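Local atomic coordinates of flagellar hook associated protein type 3 FlgL (Legionella pneumophila subsp. pneumophila, PDB entry 5YTI), a protein that probably serves as a structural protein of the bacterial flagellum, linking the hook to the flagellin filament as FlgL proteins do. Residues 74-79 / 134-139; 226-231 / 278-283; 212-217 / 271-276; 60-65 / 167-172; 186-191 / 289-294. All coordinates share one frame; numbering follows the deposited sequence.

Contact 1: 74-79 / 134-139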
# COMPACT_ATOMS: atom_id res chain seq x y z
N ARG A 74 22.90 5.62 -7.40
CA ARG A 74 22.73 5.94 -8.82
C ARG A 74 22.56 4.68 -9.70
O ARG A 74 21.78 4.70 -10.65
CB ARG A 74 23.89 6.82 -9.31
CG ARG A 74 23.79 8.27 -8.84
CD ARG A 74 24.79 9.19 -9.54
NE ARG A 74 25.20 10.30 -8.67
CZ ARG A 74 24.58 11.47 -8.55
NH1 ARG A 74 25.04 12.39 -7.70
NH2 ARG A 74 23.49 11.73 -9.28
N LEU A 75 23.27 3.60 -9.37
CA LEU A 75 23.06 2.30 -10.01
C LEU A 75 21.60 1.86 -9.81
O LEU A 75 20.93 1.41 -10.75
CB LEU A 75 24.03 1.26 -9.44
CG LEU A 75 24.61 0.21 -10.39
CD1 LEU A 75 25.38 0.88 -11.50
CD2 LEU A 75 25.52 -0.75 -9.63
N GLU A 76 21.12 2.01 -8.58
CA GLU A 76 19.73 1.73 -8.20
C GLU A 76 18.71 2.70 -8.86
O GLU A 76 17.60 2.30 -9.16
CB GLU A 76 19.59 1.76 -6.67
CG GLU A 76 18.29 1.15 -6.16
CD GLU A 76 17.87 1.64 -4.78
OE1 GLU A 76 16.71 2.08 -4.64
OE2 GLU A 76 18.68 1.57 -3.82
N GLU A 77 19.05 3.97 -9.07
CA GLU A 77 18.13 4.87 -9.74
C GLU A 77 17.85 4.28 -11.12
O GLU A 77 16.72 4.26 -11.56
CB GLU A 77 18.71 6.30 -9.82
CG GLU A 77 17.89 7.31 -10.64
CD GLU A 77 16.41 7.47 -10.20
OE1 GLU A 77 16.10 7.58 -8.99
OE2 GLU A 77 15.53 7.51 -11.08
N GLY A 78 18.89 3.74 -11.76
CA GLY A 78 18.80 3.27 -13.16
C GLY A 78 18.02 1.99 -13.37
O GLY A 78 17.41 1.79 -14.43
N ILE A 79 18.06 1.12 -12.37
CA ILE A 79 17.24 -0.09 -12.35
C ILE A 79 15.78 0.26 -12.10
O ILE A 79 14.90 -0.18 -12.84
CB ILE A 79 17.74 -1.10 -11.30
CG1 ILE A 79 19.14 -1.62 -11.69
CG2 ILE A 79 16.75 -2.24 -11.12
CD1 ILE A 79 19.19 -2.41 -13.00
N TYR A 134 22.67 -9.25 -4.02
CA TYR A 134 21.43 -8.71 -4.61
C TYR A 134 21.07 -7.32 -4.09
O TYR A 134 21.19 -7.07 -2.91
CB TYR A 134 20.28 -9.68 -4.35
CG TYR A 134 20.48 -10.99 -5.06
CD1 TYR A 134 20.18 -11.13 -6.42
CD2 TYR A 134 20.97 -12.11 -4.39
CE1 TYR A 134 20.37 -12.34 -7.08
CE2 TYR A 134 21.16 -13.32 -5.03
CZ TYR A 134 20.86 -13.43 -6.38
OH TYR A 134 21.05 -14.64 -7.01
N MSE A 135 20.63 -6.40 -4.96
CA MSE A 135 20.35 -5.03 -4.48
C MSE A 135 19.08 -4.91 -3.69
O MSE A 135 18.98 -4.04 -2.82
CB MSE A 135 20.43 -3.91 -5.53
CG MSE A 135 19.56 -4.00 -6.77
SE MSE A 135 19.54 -2.25 -7.73
CE MSE A 135 21.38 -2.04 -8.42
N PHE A 136 18.10 -5.77 -3.93
CA PHE A 136 16.80 -5.57 -3.31
C PHE A 136 16.44 -6.65 -2.29
O PHE A 136 15.29 -6.91 -2.02
CB PHE A 136 15.71 -5.51 -4.38
CG PHE A 136 15.84 -4.34 -5.30
CD1 PHE A 136 15.86 -3.05 -4.81
CD2 PHE A 136 15.88 -4.53 -6.67
CE1 PHE A 136 15.97 -1.96 -5.67
CE2 PHE A 136 15.98 -3.44 -7.53
CZ PHE A 136 16.02 -2.16 -7.02
N SER A 137 17.45 -7.26 -1.72
CA SER A 137 17.20 -8.36 -0.81
C SER A 137 17.29 -7.95 0.66
O SER A 137 16.90 -8.73 1.54
CB SER A 137 18.21 -9.46 -1.07
OG SER A 137 19.49 -8.89 -1.12
N GLY A 138 17.79 -6.75 0.94
CA GLY A 138 17.94 -6.30 2.33
C GLY A 138 19.22 -6.83 2.92
O GLY A 138 20.17 -7.04 2.21
N SER A 139 19.26 -7.07 4.22
CA SER A 139 20.51 -7.56 4.82
C SER A 139 20.93 -8.93 4.27
O SER A 139 22.09 -9.29 4.41
CB SER A 139 20.37 -7.71 6.32
OG SER A 139 19.95 -9.03 6.60
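Met135, a selenomethionine, reaches across to helix 49-96 and lies against Leu75, Glu76 and Ile79. This long helix belongs to the N-terminal helical region of the flagellin family. Residues 134-139 form part of the loop between helix 104-125 and strand 146-148. SE of Met135 rests 3.9 Å from CG of Glu76. The Met135 side chain is bent at its last torsion (chi3 68°), and its methyl CE meets CG1 of Ile79 at 4.0 Å. CE also touches the backbone of Leu75. Phe136 meets the same helix. CG2 of Ile79 comes to the ring edge, near the ring plane, 3.9 Å from CE2 of Phe136. CG of Glu76 approaches the same ring obliquely, so its aliphatic part touches both loop residues. The carboxylate plane of Glu76 is turned 74° from the ring.

Further out, Phe183 packs edge-to-face with Phe136, and Leu345 of helix 316-374 touches Glu76. OE1 of Glu76 lies close to OD1 of Asp177, which may favour protonation of one of the two acids. Within the loop, OG of Ser137 donates to O of Tyr134 at 3.1 Å, from above the carbonyl plane.

Contact 2: 226-231 / 278-283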
# COMPACT_ATOMS: atom_id res chain seq x y z
N MSE A 226 -22.64 -6.55 -4.20
CA MSE A 226 -23.56 -5.76 -5.01
C MSE A 226 -24.32 -6.74 -5.85
O MSE A 226 -23.74 -7.54 -6.60
CB MSE A 226 -22.79 -4.78 -5.89
CG MSE A 226 -23.71 -3.83 -6.67
SE MSE A 226 -22.72 -2.70 -7.95
CE MSE A 226 -22.89 -1.17 -6.73
N THR A 227 -25.63 -6.69 -5.74
CA THR A 227 -26.49 -7.69 -6.32
C THR A 227 -27.55 -6.90 -7.12
O THR A 227 -28.20 -5.99 -6.57
CB THR A 227 -27.08 -8.61 -5.20
OG1 THR A 227 -27.05 -7.93 -3.94
CG2 THR A 227 -26.23 -9.90 -4.98
N PHE A 228 -27.67 -7.20 -8.41
CA PHE A 228 -28.73 -6.62 -9.24
C PHE A 228 -29.98 -7.51 -9.24
O PHE A 228 -29.91 -8.72 -9.51
CB PHE A 228 -28.24 -6.39 -10.69
CG PHE A 228 -27.01 -5.53 -10.77
CD1 PHE A 228 -27.11 -4.16 -10.79
CD2 PHE A 228 -25.76 -6.09 -10.77
CE1 PHE A 228 -25.99 -3.37 -10.79
CE2 PHE A 228 -24.63 -5.30 -10.78
CZ PHE A 228 -24.74 -3.95 -10.78
N ALA A 229 -31.14 -6.95 -8.92
CA ALA A 229 -32.37 -7.74 -9.00
C ALA A 229 -33.62 -6.88 -9.19
O ALA A 229 -33.51 -5.68 -9.51
CB ALA A 229 -32.50 -8.67 -7.78
N LEU A 230 -34.80 -7.49 -8.99
CA LEU A 230 -36.10 -6.95 -9.47
C LEU A 230 -37.04 -6.29 -8.46
O LEU A 230 -37.24 -6.77 -7.34
CB LEU A 230 -36.87 -8.05 -10.21
CG LEU A 230 -36.19 -8.53 -11.50
CD1 LEU A 230 -36.86 -9.81 -12.01
CD2 LEU A 230 -36.18 -7.43 -12.56
N ASN A 231 -37.58 -5.17 -8.91
CA ASN A 231 -38.76 -4.54 -8.33
C ASN A 231 -39.94 -5.49 -8.40
O ASN A 231 -40.00 -6.37 -9.27
CB ASN A 231 -39.15 -3.29 -9.14
CG ASN A 231 -38.69 -2.00 -8.49
OD1 ASN A 231 -38.26 -1.99 -7.34
ND2 ASN A 231 -38.80 -0.90 -9.22
N GLY A 278 -23.35 -0.79 -18.97
CA GLY A 278 -23.83 -2.01 -19.60
C GLY A 278 -25.20 -2.36 -19.05
O GLY A 278 -25.75 -1.59 -18.27
N LEU A 279 -25.74 -3.51 -19.45
CA LEU A 279 -27.08 -3.91 -19.00
C LEU A 279 -26.99 -5.27 -18.31
O LEU A 279 -26.91 -6.31 -18.95
CB LEU A 279 -28.07 -3.90 -20.18
CG LEU A 279 -27.91 -2.73 -21.20
N PRO A 280 -26.95 -5.28 -16.99
CA PRO A 280 -26.96 -6.55 -16.29
C PRO A 280 -28.31 -7.24 -16.34
O PRO A 280 -29.31 -6.63 -16.73
CB PRO A 280 -26.66 -6.16 -14.84
CG PRO A 280 -27.10 -4.75 -14.72
CD PRO A 280 -26.88 -4.14 -16.07
N LYS A 281 -28.32 -8.52 -15.95
CA LYS A 281 -29.54 -9.30 -15.70
C LYS A 281 -29.68 -9.47 -14.19
O LYS A 281 -28.69 -9.34 -13.48
CB LYS A 281 -29.43 -10.70 -16.31
CG LYS A 281 -28.96 -10.75 -17.75
CD LYS A 281 -30.10 -10.49 -18.71
CE LYS A 281 -29.94 -11.37 -19.93
NZ LYS A 281 -30.96 -10.97 -20.92
N ALA A 282 -30.88 -9.78 -13.69
CA ALA A 282 -31.05 -10.03 -12.25
C ALA A 282 -30.12 -11.16 -11.82
O ALA A 282 -29.87 -12.10 -12.60
CB ALA A 282 -32.48 -10.36 -11.92
N GLY A 283 -29.60 -11.06 -10.60
CA GLY A 283 -28.74 -12.10 -10.03
C GLY A 283 -27.25 -11.91 -10.27
O GLY A 283 -26.41 -12.45 -9.54
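Phe228 and Pro280 form the apolar centre. CG of Pro280 sits over one face of the Phe228 ring, 4.1 Å from its centroid and 17° off the ring normal. This is a CH-pi contact, displaced toward the rim of the ring. The two side chains cross at about a right angle. CG of Phe228 stands anti to its carbonyl carbon (chi1 -56°), which sets the ring beneath the proline of the loop. Val238 and Phe286 also touch Phe228, while Ala206 and Tyr261 touch Pro280.

Next to this pair, the methyl of Ala282 covers the strand backbone. CB of Ala282 lies 3.9 Å from CA of Ala229 and 4.2 Å from CG of Leu230. The polar edge follows. N of Gly283 donates to O of Phe228 at 2.6 Å, with 164° at the hydrogen, and it arrives nearly along the C=O axis. CA of Ala282 makes a weaker CA-H...O contact with O of Phe228 at 3.2 Å.

Residues 278-283 are the connection from strand 272-277 of the three-stranded sheet to strand 285-290 of the five-stranded one. Strand 224-230 runs between strands 285-290 and 236-242. The bond from Gly283 thus lies where the incoming chain settles beside its antiparallel neighbour.

Contact 3: 212-217 / 271-276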
# COMPACT_ATOMS: atom_id res chain seq x y z
N SER A 212 -13.72 5.49 -6.34
CA SER A 212 -12.83 6.03 -5.31
C SER A 212 -13.55 6.35 -3.99
O SER A 212 -14.77 6.45 -3.95
CB SER A 212 -12.23 7.35 -5.81
OG SER A 212 -13.12 8.42 -5.44
N VAL A 213 -12.78 6.56 -2.93
CA VAL A 213 -13.28 7.12 -1.69
C VAL A 213 -13.40 8.64 -1.84
O VAL A 213 -12.37 9.33 -2.07
CB VAL A 213 -12.32 6.85 -0.53
CG1 VAL A 213 -12.77 7.58 0.73
CG2 VAL A 213 -12.18 5.35 -0.31
N THR A 214 -14.63 9.15 -1.72
CA THR A 214 -14.93 10.57 -1.87
C THR A 214 -15.20 11.21 -0.54
O THR A 214 -15.07 12.43 -0.41
CB THR A 214 -16.19 10.84 -2.73
OG1 THR A 214 -17.33 10.36 -2.03
CG2 THR A 214 -16.12 10.18 -4.09
N ASN A 215 -15.61 10.44 0.47
CA ASN A 215 -15.77 11.01 1.78
C ASN A 215 -15.11 10.16 2.89
O ASN A 215 -15.68 9.23 3.43
CB ASN A 215 -17.25 11.28 2.02
CG ASN A 215 -17.52 12.02 3.31
OD1 ASN A 215 -16.86 11.76 4.33
ND2 ASN A 215 -18.50 12.92 3.29
N GLU A 216 -13.88 10.52 3.22
CA GLU A 216 -13.06 9.78 4.17
C GLU A 216 -13.73 9.55 5.53
O GLU A 216 -13.52 8.49 6.16
CB GLU A 216 -11.74 10.49 4.39
CG GLU A 216 -10.72 9.63 5.06
CD GLU A 216 -10.39 8.40 4.23
OE1 GLU A 216 -10.51 7.30 4.78
OE2 GLU A 216 -10.02 8.53 3.04
N ALA A 217 -14.53 10.50 5.99
CA ALA A 217 -15.23 10.33 7.27
C ALA A 217 -16.36 9.34 7.16
O ALA A 217 -16.61 8.61 8.11
CB ALA A 217 -15.75 11.65 7.83
N GLY A 271 -19.01 6.24 2.18
CA GLY A 271 -17.85 6.98 1.71
C GLY A 271 -17.28 6.67 0.34
O GLY A 271 -16.28 7.27 -0.02
N MSE A 272 -17.87 5.75 -0.42
CA MSE A 272 -17.27 5.32 -1.70
C MSE A 272 -18.22 5.60 -2.84
O MSE A 272 -19.42 5.58 -2.63
CB MSE A 272 -16.94 3.81 -1.72
CG MSE A 272 -16.07 3.32 -0.57
SE MSE A 272 -16.33 1.38 -0.27
CE MSE A 272 -14.87 1.15 1.00
N GLU A 273 -17.68 5.88 -4.03
CA GLU A 273 -18.49 6.03 -5.26
C GLU A 273 -17.93 5.14 -6.38
O GLU A 273 -16.73 4.89 -6.42
CB GLU A 273 -18.55 7.51 -5.71
CG GLU A 273 -19.51 8.39 -4.87
CD GLU A 273 -19.62 9.85 -5.32
OE1 GLU A 273 -19.22 10.18 -6.47
OE2 GLU A 273 -20.14 10.66 -4.51
N MSE A 274 -18.80 4.64 -7.25
CA MSE A 274 -18.41 3.84 -8.43
C MSE A 274 -19.48 3.92 -9.48
O MSE A 274 -20.58 4.41 -9.22
CB MSE A 274 -18.08 2.39 -8.07
CG MSE A 274 -19.22 1.45 -7.61
SE MSE A 274 -18.62 0.37 -6.04
CE MSE A 274 -18.93 1.79 -4.72
N VAL A 275 -19.19 3.49 -10.70
CA VAL A 275 -20.14 3.67 -11.80
C VAL A 275 -20.29 2.40 -12.60
O VAL A 275 -19.28 1.84 -13.06
CB VAL A 275 -19.69 4.82 -12.72
CG1 VAL A 275 -20.43 4.81 -14.06
CG2 VAL A 275 -19.89 6.16 -12.02
N VAL A 276 -21.54 1.98 -12.79
CA VAL A 276 -21.88 0.72 -13.47
C VAL A 276 -22.33 0.92 -14.93
O VAL A 276 -23.17 1.71 -15.18
CB VAL A 276 -22.99 0.03 -12.66
CG1 VAL A 276 -23.36 -1.32 -13.24
CG2 VAL A 276 -22.52 -0.15 -11.22
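Thr214 and Glu273 cross at about a right angle. CG2 of Thr214 comes up against the extended Glu273 chain and lies 3.7 Å from CD of Glu273. This methyl stands anti to the carbonyl carbon of Thr214, while OG1 (chi1 67°) lies between the backbone N and the carbonyl carbon. The methyl meets the length of the Glu273 side chain, CB and CG as well as the carboxylate, and comes nearest to CD.

Val213 and Met272, a selenomethionine, point to the other face of the sheet. CG2 of Val213 is 4.4 Å from CG of Met272. Beyond CG the extended Met272 chain heads away from the valine. Both residues touch Phe193 and Phe219, which lie over this face. Ser212 shares its face with Glu273. Its OG is hydrogen-bonded to OG of Ser212 of the second subunit, so the pair lies at the subunit interface.

The backbones fix these orientations. Ser212 and Glu273 form an antiparallel hydrogen-bonded pair: N of Ser212 to O of Glu273 at 3.1 Å, and N of Glu273 to O of Ser212 at 3.0 Å. Val213 and Met272 follow as a non-hydrogen-bonded pair. Then O of Gly271 accepts two donors from the same face of its plane, N of Thr214 at 3.0 Å and N of Asn215 at 3.3 Å. Gly271 has a positive phi (73°).

This is antiparallel pairing at the end of outer strand 207-213, beside the central strand 272-277 of a three-stranded sheet; the bonds to O of Gly271 continue it past the last bridge.

Contact 4: 60-65 / 167-172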
# COMPACT_ATOMS: atom_id res chain seq x y z
N GLU A 60 38.18 10.15 6.30
CA GLU A 60 38.47 9.35 5.12
C GLU A 60 37.39 8.28 4.94
O GLU A 60 37.03 7.94 3.81
CB GLU A 60 39.85 8.71 5.22
CG GLU A 60 40.98 9.72 5.12
CD GLU A 60 42.26 9.26 5.77
OE1 GLU A 60 42.28 8.16 6.36
OE2 GLU A 60 43.25 10.01 5.70
N LEU A 61 36.90 7.77 6.07
CA LEU A 61 35.88 6.75 6.10
C LEU A 61 34.50 7.33 5.71
O LEU A 61 33.72 6.69 4.97
CB LEU A 61 35.81 6.13 7.50
CG LEU A 61 34.70 5.10 7.72
CD1 LEU A 61 34.96 3.85 6.88
CD2 LEU A 61 34.53 4.75 9.19
N PHE A 62 34.23 8.52 6.23
CA PHE A 62 33.00 9.26 5.93
C PHE A 62 32.94 9.60 4.41
O PHE A 62 31.91 9.37 3.77
CB PHE A 62 32.88 10.55 6.79
CG PHE A 62 32.63 10.32 8.29
CD1 PHE A 62 32.30 9.05 8.82
CD2 PHE A 62 32.69 11.40 9.18
CE1 PHE A 62 32.08 8.88 10.18
CE2 PHE A 62 32.46 11.23 10.54
CZ PHE A 62 32.16 9.97 11.04
N GLN A 63 34.04 10.12 3.85
CA GLN A 63 34.17 10.35 2.39
C GLN A 63 34.10 9.04 1.54
O GLN A 63 33.47 9.02 0.49
CB GLN A 63 35.46 11.12 2.03
CG GLN A 63 35.76 12.34 2.90
CD GLN A 63 36.28 13.53 2.11
OE1 GLN A 63 35.51 14.18 1.39
NE2 GLN A 63 37.57 13.83 2.27
N ASN A 64 34.76 7.98 2.00
CA ASN A 64 34.70 6.66 1.36
C ASN A 64 33.24 6.15 1.40
O ASN A 64 32.66 5.81 0.37
CB ASN A 64 35.67 5.67 2.04
CG ASN A 64 36.14 4.53 1.12
OD1 ASN A 64 36.93 4.74 0.18
ND2 ASN A 64 35.69 3.30 1.43
N ASN A 65 32.64 6.13 2.58
CA ASN A 65 31.24 5.73 2.70
C ASN A 65 30.27 6.52 1.77
O ASN A 65 29.32 5.92 1.22
CB ASN A 65 30.78 5.83 4.16
CG ASN A 65 31.21 4.63 5.00
OD1 ASN A 65 31.72 3.64 4.48
ND2 ASN A 65 31.00 4.73 6.30
N VAL A 167 28.20 9.17 6.79
CA VAL A 167 28.82 9.97 5.72
C VAL A 167 29.17 11.40 6.16
O VAL A 167 29.69 12.19 5.36
CB VAL A 167 27.92 9.99 4.46
CG1 VAL A 167 27.72 8.58 3.94
CG2 VAL A 167 26.56 10.61 4.75
N THR A 168 28.84 11.73 7.42
CA THR A 168 29.42 12.85 8.20
C THR A 168 29.36 12.41 9.67
O THR A 168 29.03 11.25 9.93
CB THR A 168 28.65 14.19 8.02
OG1 THR A 168 27.41 14.15 8.75
CG2 THR A 168 28.42 14.53 6.54
N THR A 169 29.66 13.29 10.62
CA THR A 169 29.78 12.87 12.05
C THR A 169 28.45 12.50 12.71
O THR A 169 28.41 11.79 13.73
CB THR A 169 30.45 13.93 12.95
OG1 THR A 169 31.31 14.76 12.17
CG2 THR A 169 31.25 13.24 14.08
N SER A 170 27.36 12.98 12.11
CA SER A 170 26.05 12.83 12.70
C SER A 170 24.98 12.63 11.64
O SER A 170 23.80 12.89 11.89
CB SER A 170 25.75 14.08 13.52
OG SER A 170 25.82 15.20 12.66
N LEU A 171 25.37 12.17 10.46
CA LEU A 171 24.38 11.84 9.43
C LEU A 171 24.54 10.41 8.91
O LEU A 171 25.59 10.04 8.37
CB LEU A 171 24.44 12.83 8.27
CG LEU A 171 23.32 12.71 7.23
CD1 LEU A 171 21.97 12.92 7.92
CD2 LEU A 171 23.54 13.68 6.07
N LEU A 172 23.50 9.62 9.10
CA LEU A 172 23.41 8.30 8.50
C LEU A 172 22.50 8.43 7.27
O LEU A 172 21.54 9.19 7.29
CB LEU A 172 22.86 7.29 9.51
CG LEU A 172 23.78 6.70 10.59
CD1 LEU A 172 24.55 7.82 11.30
CD2 LEU A 172 23.02 5.83 11.60
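Phe62 leaves helix 49-96 toward the backbone of residues 167-169. CB of Phe62 starts 3.9 Å from C of Val167. CG stands anti to the carbonyl carbon of Phe62 (chi1 -69°), which lays one face of the ring over the Thr168 peptide. On that face, CD2 of Phe62 is 3.5 Å from C of Thr168. CE2 of Phe62 is close to that same carbon and lies 3.5 Å from N of Thr169. CD1 and CE1 have O of Thr168 as their nearest neighbour. At the tip, CZ of Phe62 meets O of Thr168 at 3.6 Å. O of Thr168 thus lies over the middle of the Phe62 ring, 3.4 Å above its plane. The side chain of Thr169 reaches CE2 more distantly.

The backbone under the ring belongs to a beta hairpin, strands 164-168 and 171-174, close to its turn. N of Val167 donates to O of Leu171 at 3.2 Å and helps to close it. The hairpin lies against two long helices, 49-96 and 316-374. On the second helix, Asn359 touches Phe62 and gives its ND2 to O of Val167, while Tyr362 touches Thr169.

One turn further along helix 49-96, Asn65 meets the hairpin too. CB of Asn65 is 4.1 Å from CG1 of Val167, and its ND2 is hydrogen-bonded to O of Ala166.

Contact 5: 186-191 / 289-294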
# COMPACT_ATOMS: atom_id res chain seq x y z
N ILE A 186 1.77 -3.30 -2.54
CA ILE A 186 1.19 -2.21 -3.31
C ILE A 186 -0.27 -2.54 -3.29
O ILE A 186 -0.64 -3.67 -3.57
CB ILE A 186 1.66 -2.23 -4.75
CG1 ILE A 186 3.17 -2.21 -4.78
CG2 ILE A 186 1.08 -1.06 -5.52
CD1 ILE A 186 3.73 -2.04 -6.17
N PRO A 187 -1.10 -1.58 -2.91
CA PRO A 187 -2.45 -2.02 -2.71
C PRO A 187 -3.16 -2.23 -4.04
O PRO A 187 -2.88 -1.54 -5.06
CB PRO A 187 -3.09 -0.88 -1.89
CG PRO A 187 -1.96 0.05 -1.55
CD PRO A 187 -0.94 -0.15 -2.64
N SER A 188 -4.04 -3.22 -4.00
CA SER A 188 -4.86 -3.59 -5.14
C SER A 188 -6.03 -2.66 -5.29
O SER A 188 -6.33 -1.86 -4.39
CB SER A 188 -5.39 -5.00 -4.94
OG SER A 188 -6.04 -5.11 -3.67
N GLY A 189 -6.73 -2.80 -6.40
CA GLY A 189 -7.88 -1.96 -6.69
C GLY A 189 -7.39 -0.55 -6.95
O GLY A 189 -6.25 -0.34 -7.44
N ASN A 190 -8.23 0.40 -6.56
CA ASN A 190 -7.94 1.79 -6.74
C ASN A 190 -7.07 2.29 -5.63
O ASN A 190 -6.83 3.51 -5.55
CB ASN A 190 -9.22 2.61 -6.72
CG ASN A 190 -10.04 2.39 -5.48
OD1 ASN A 190 -9.50 2.01 -4.45
ND2 ASN A 190 -11.35 2.61 -5.58
N GLY A 191 -6.66 1.38 -4.75
CA GLY A 191 -5.77 1.71 -3.67
C GLY A 191 -6.43 1.57 -2.33
O GLY A 191 -5.76 1.39 -1.31
N SER A 289 -14.21 -5.00 -1.75
CA SER A 289 -13.45 -5.47 -0.62
C SER A 289 -12.26 -4.58 -0.34
O SER A 289 -11.67 -4.01 -1.26
CB SER A 289 -12.98 -6.88 -0.97
OG SER A 289 -13.01 -7.07 -2.40
N PRO A 290 -11.87 -4.45 0.93
CA PRO A 290 -10.70 -3.63 1.24
C PRO A 290 -9.48 -3.96 0.38
O PRO A 290 -9.32 -5.07 -0.08
CB PRO A 290 -10.40 -3.96 2.69
CG PRO A 290 -11.28 -5.11 3.05
CD PRO A 290 -12.45 -5.05 2.13
N ALA A 291 -8.63 -2.98 0.17
CA ALA A 291 -7.46 -3.24 -0.61
C ALA A 291 -6.53 -4.16 0.12
O ALA A 291 -6.46 -4.19 1.34
CB ALA A 291 -6.76 -1.95 -0.91
N LYS A 292 -5.76 -4.87 -0.68
CA LYS A 292 -4.97 -5.98 -0.21
C LYS A 292 -3.59 -5.81 -0.79
O LYS A 292 -3.47 -5.49 -1.97
CB LYS A 292 -5.61 -7.24 -0.76
CG LYS A 292 -5.16 -8.52 -0.09
CD LYS A 292 -5.84 -9.70 -0.77
CE LYS A 292 -5.62 -11.01 -0.02
NZ LYS A 292 -4.30 -11.65 -0.33
N ASN A 293 -2.53 -6.00 -0.01
CA ASN A 293 -1.21 -5.93 -0.62
C ASN A 293 -1.06 -6.99 -1.71
O ASN A 293 -1.52 -8.11 -1.56
CB ASN A 293 -0.09 -6.04 0.41
CG ASN A 293 0.19 -4.71 1.11
OD1 ASN A 293 0.02 -3.63 0.51
ND2 ASN A 293 0.60 -4.78 2.39
N GLU A 294 -0.44 -6.61 -2.82
CA GLU A 294 -0.30 -7.53 -3.94
C GLU A 294 0.82 -7.04 -4.86
O GLU A 294 0.78 -5.89 -5.32
CB GLU A 294 -1.65 -7.67 -4.69
CG GLU A 294 -1.51 -7.72 -6.21
CD GLU A 294 -2.75 -8.21 -6.96
OE1 GLU A 294 -3.86 -7.77 -6.65
OE2 GLU A 294 -2.60 -9.00 -7.92
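Ile186 and Glu294 are joined by a backbone hydrogen bond, N of Glu294 to O of Ile186 at 3.0 Å. A second runs the other way, from N of Ser188 to O of Lys292 at 3.1 Å. Between them Pro187 and Asn293 form a single beta bridge. Both donors are tilted about 30° from the carbonyl planes they meet.

One side chain adds to this grip. OG of Ser188 lies between its own backbone N and carbonyl carbon (chi1 52°), and in that place it accepts a hydrogen bond from N of Lys292 at 3.0 Å.

The one apolar side-chain contact joins CB of Ala291 to CB of Pro187 at 3.9 Å. The same methyl also packs against two carbonyl oxygens: CB of Ala291 is 3.5 Å from O of Ser188 and from O of Gly191, the two ends of a type II' turn. N of Gly191 closes that turn on O of Ser188 at 3.3 Å, and Gly189 supplies its positive phi.

Polar ends are taken up elsewhere. OE1 of Glu294 makes a salt bridge with Arg302, and OE2 bonds to Ser298. ND2 of Asn293 bonds to OD1 of Asn181 of the second subunit.

The loop that holds the turn links helix 179-184 to strand 193-197, and its partner leads from strand 285-290 into helix 296-307. Helix 316-374 lies alongside, with Gln330 touching Ser188 and Glu294.

Contacts 1 and 4 both use helix 49-96, with centres 20 Å apart, and contact 1 is nested in the loop that contact 4 closes. Each fastens non-helical chain to the long helical rod. Contacts 2, 3 and 5 belong to the beta part further along the chain. Contact 5 encloses contacts 2 and 3, whose segments alternate. Phe228 CZ meets Val276 CG1 at 3.9 Å between contacts 2 and 3. Contacts 3 and 5 touch as well, and both reach the second subunit. Contacts 2 and 5 share the five-stranded sheet. The centre of contact 5 is about 9 Å from the centre of the chain, where this part meets the helices; contacts 2 and 4 are 65 Å apart, centre to centre.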